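Local coordinates for protein archaemetzincin (Archaeoglobus fulgidus, PDB 3ZVS) that is probably a zinc-dependent metalloprotease of the peptidase M54 family, with one catalytic and one apparently structural zinc ion and no known natural substrate, at residues K2-P7 with P60-T65. Numbering follows the deposited sequence.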
ATOM      1  N   LYS A   2      -7.421 -14.010  -1.226  1.00 21.84           N
ATOM      2  CA  LYS A   2      -6.852 -13.871   0.119  1.00 19.40           C
ATOM      3  C   LYS A   2      -5.861 -12.721   0.099  1.00 16.77           C
ATOM      4  O   LYS A   2      -5.137 -12.556  -0.881  1.00 18.03           O
ATOM      5  CB  LYS A   2      -6.124 -15.152   0.551  1.00 20.87           C
ATOM      6  CG  LYS A   2      -7.001 -16.388   0.412  1.00 27.86           C
ATOM      7  CD  LYS A   2      -6.647 -17.491   1.392  1.00 37.72           C
ATOM      8  CE  LYS A   2      -7.260 -18.834   0.989  1.00 51.77           C
ATOM      9  NZ  LYS A   2      -8.698 -18.713   0.582  1.00 67.54           N
ATOM     10  N   ILE A   3      -5.869 -11.911   1.149  1.00 14.22           N
ATOM     11  CA  ILE A   3      -4.904 -10.820   1.284  1.00 12.62           C
ATOM     12  C   ILE A   3      -4.192 -11.043   2.609  1.00 13.81           C
ATOM     13  O   ILE A   3      -4.845 -11.156   3.647  1.00 14.96           O
ATOM     14  CB  ILE A   3      -5.597  -9.441   1.328  1.00 15.38           C
ATOM     15  CG1 ILE A   3      -6.396  -9.214   0.038  1.00 16.60           C
ATOM     16  CG2 ILE A   3      -4.569  -8.330   1.581  1.00 15.45           C
ATOM     17  CD1 ILE A   3      -7.321  -8.023   0.063  1.00 16.25           C
ATOM     18  N   TYR A   4      -2.865 -11.103   2.540  1.00 14.11           N
ATOM     19  CA  TYR A   4      -2.005 -11.263   3.710  1.00 13.48           C
ATOM     20  C   TYR A   4      -1.359  -9.926   3.967  1.00 13.28           C
ATOM     21  O   TYR A   4      -0.628  -9.417   3.120  1.00 15.55           O
ATOM     22  CB  TYR A   4      -0.929 -12.317   3.432  1.00 14.42           C
ATOM     23  CG  TYR A   4      -1.531 -13.676   3.170  1.00 18.26           C
ATOM     24  CD1 TYR A   4      -1.960 -14.028   1.906  1.00 19.46           C
ATOM     25  CD2 TYR A   4      -1.694 -14.595   4.197  1.00 20.21           C
ATOM     26  CE1 TYR A   4      -2.516 -15.256   1.663  1.00 17.94           C
ATOM     27  CE2 TYR A   4      -2.262 -15.835   3.963  1.00 22.54           C
ATOM     28  CZ  TYR A   4      -2.658 -16.157   2.695  1.00 24.08           C
ATOM     29  OH  TYR A   4      -3.229 -17.395   2.457  1.00 29.75           O
ATOM     30  N   ILE A   5      -1.628  -9.336   5.120  1.00 12.46           N
ATOM     31  CA  ILE A   5      -0.975  -8.106   5.529  1.00 10.61           C
ATOM     32  C   ILE A   5       0.257  -8.450   6.341  1.00 13.41           C
ATOM     33  O   ILE A   5       0.181  -9.141   7.344  1.00 12.90           O
ATOM     34  CB  ILE A   5      -1.911  -7.220   6.375  1.00 10.47           C
ATOM     35  CG1 ILE A   5      -3.193  -6.885   5.615  1.00 13.21           C
ATOM     36  CG2 ILE A   5      -1.235  -5.945   6.821  1.00 12.95           C
ATOM     37  CD1 ILE A   5      -4.310  -6.386   6.507  1.00 16.47           C
ATOM     38  N   GLN A   6       1.397  -7.961   5.884  1.00 12.43           N
ATOM     39  CA  GLN A   6       2.665  -8.159   6.561  1.00 11.29           C
ATOM     40  C   GLN A   6       3.101  -6.833   7.209  1.00 10.05           C
ATOM     41  O   GLN A   6       3.619  -5.928   6.535  1.00 10.38           O
ATOM     42  CB  GLN A   6       3.763  -8.617   5.575  1.00 12.98           C
ATOM     43  CG  GLN A   6       5.150  -8.703   6.213  1.00 12.80           C
ATOM     44  CD  GLN A   6       5.176  -9.700   7.345  1.00 13.60           C
ATOM     45  OE1 GLN A   6       5.009 -10.907   7.129  1.00 19.32           O
ATOM     46  NE2 GLN A   6       5.347  -9.222   8.546  1.00 14.07           N
ATOM     47  N   PRO A   7       2.920  -6.697   8.526  1.00 10.17           N
ATOM     48  CA  PRO A   7       3.383  -5.484   9.196  1.00  8.96           C
ATOM     49  C   PRO A   7       4.911  -5.440   9.202  1.00 11.59           C
ATOM     50  O   PRO A   7       5.560  -6.434   9.581  1.00 10.54           O
ATOM     51  CB  PRO A   7       2.792  -5.611  10.633  1.00 10.71           C
ATOM     52  CG  PRO A   7       1.787  -6.720  10.541  1.00 10.90           C
ATOM     53  CD  PRO A   7       2.326  -7.645   9.485  1.00 11.23           C
ATOM     54  N   PRO A  60       6.858 -12.890   1.018  1.00 21.58           N
ATOM     55  CA  PRO A  60       6.553 -14.163   0.368  1.00 28.11           C
ATOM     56  C   PRO A  60       5.725 -13.917  -0.879  1.00 23.51           C
ATOM     57  O   PRO A  60       4.853 -13.043  -0.843  1.00 21.19           O
ATOM     58  CB  PRO A  60       5.727 -14.908   1.424  1.00 33.65           C
ATOM     59  CG  PRO A  60       5.122 -13.855   2.264  1.00 33.56           C
ATOM     60  CD  PRO A  60       6.102 -12.714   2.274  1.00 28.26           C
ATOM     61  N   PRO A  61       5.996 -14.650  -1.965  1.00 24.00           N
ATOM     62  CA  PRO A  61       5.231 -14.481  -3.208  1.00 24.80           C
ATOM     63  C   PRO A  61       3.882 -15.215  -3.172  1.00 21.77           C
ATOM     64  O   PRO A  61       3.606 -16.102  -3.981  1.00 24.78           O
ATOM     65  CB  PRO A  61       6.167 -15.075  -4.270  1.00 28.96           C
ATOM     66  CG  PRO A  61       6.944 -16.103  -3.536  1.00 28.46           C
ATOM     67  CD  PRO A  61       7.107 -15.607  -2.127  1.00 29.53           C
ATOM     68  N   ILE A  62       3.041 -14.824  -2.232  1.00 20.45           N
ATOM     69  CA  ILE A  62       1.743 -15.438  -2.087  1.00 20.85           C
ATOM     70  C   ILE A  62       0.703 -14.376  -2.393  1.00 20.18           C
ATOM     71  O   ILE A  62       0.604 -13.374  -1.700  1.00 21.55           O
ATOM     72  CB  ILE A  62       1.569 -15.982  -0.672  1.00 23.83           C
ATOM     73  CG1 ILE A  62       2.651 -17.043  -0.401  1.00 26.96           C
ATOM     74  CG2 ILE A  62       0.179 -16.536  -0.509  1.00 23.98           C
ATOM     75  CD1 ILE A  62       2.717 -17.476   1.024  1.00 30.49           C
ATOM     76  N   LYS A  63      -0.076 -14.586  -3.439  1.00 18.30           N
ATOM     77  CA  LYS A  63      -1.039 -13.580  -3.866  1.00 17.56           C
ATOM     78  C   LYS A  63      -2.229 -13.561  -2.922  1.00 18.91           C
ATOM     79  O   LYS A  63      -2.841 -14.617  -2.695  1.00 21.86           O
ATOM     80  CB  LYS A  63      -1.513 -13.900  -5.292  1.00 23.63           C
ATOM     81  CG  LYS A  63      -2.412 -12.847  -5.911  1.00 23.94           C
ATOM     82  CD  LYS A  63      -2.713 -13.158  -7.396  1.00 32.78           C
ATOM     83  CE  LYS A  63      -3.408 -12.002  -8.128  1.00 42.22           C
ATOM     84  NZ  LYS A  63      -2.549 -11.412  -9.221  1.00 33.24           N
ATOM     85  N   VAL A  64      -2.613 -12.419  -2.336  1.00 16.61           N
ATOM     86  CA  VAL A  64      -1.943 -11.127  -2.378  1.00 14.18           C
ATOM     87  C   VAL A  64      -1.248 -10.893  -1.033  1.00 14.67           C
ATOM     88  O   VAL A  64      -1.853 -11.111   0.008  1.00 14.60           O
ATOM     89  CB  VAL A  64      -2.974  -9.982  -2.538  1.00 13.52           C
ATOM     90  CG1 VAL A  64      -2.315  -8.598  -2.430  1.00 15.79           C
ATOM     91  CG2 VAL A  64      -3.728 -10.103  -3.865  1.00 17.32           C
ATOM     92  N   THR A  65       0.011 -10.462  -1.059  1.00 12.71           N
ATOM     93  CA  THR A  65       0.713 -10.092   0.160  1.00 12.47           C
ATOM     94  C   THR A  65       1.097  -8.627   0.093  1.00 11.01           C
ATOM     95  O   THR A  65       1.788  -8.201  -0.826  1.00 13.88           O
ATOM     96  CB  THR A  65       1.958 -10.976   0.389  1.00 15.05           C
ATOM     97  OG1 THR A  65       1.533 -12.326   0.573  1.00 16.82           O
ATOM     98  CG2 THR A  65       2.739 -10.502   1.616  1.00 15.31           C
TER
HETATM   99  O   HOH W   1      -5.537 -14.773  -3.375  1.00 30.25           O
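Ile62 touches strand 2-7 through one branch: its methyl CG2 lies 3.7 Å from CE1 of the Tyr4 ring, and the two side chains cross at a slant. With CG2 anti to the backbone N and CG1 anti to the carbonyl carbon (chi1 -61°), the short branch meets the tyrosine. The ring is also stacked with Phe31 of strand 29-32, the neighbour on the other flank of strand 2-7. At Lys63 the link is water-mediated, one water receiving a hydrogen bond from Lys2 N and giving one to Lys63 O (2.8 Å), while the ammonium group turns elsewhere, to Gly89 O and Val122 O. The peptide between Lys63 and Val64 is cis, and directly after it the chain pairs with the strand. Val64 N donates to Lys2 O at 2.9 Å, almost straight (177° at the hydrogen), and Val64 O accepts from Tyr4 N at 2.7 Å. One residue thus bonds to the two neighbours of Ile3, the ladder pattern of parallel strands, and so strand 65-69 enters beside 2-7 in the five-stranded mixed sheet of this metzincin. Val64 O also lies in the plane of the Tyr4 ring, at its edge, 3.5 Å from CD1. Val64's side chain is about 8 Å from that of Glu118, the inferred proton acceptor. Thr65, bridged in parallel to Tyr4, brings its CA within 3.3 Å of Tyr4 O as a CA-H...O contact, and its OG1 donates back to Ile62 O (2.7 Å) on a lone pair, closing the turn across the cis peptide.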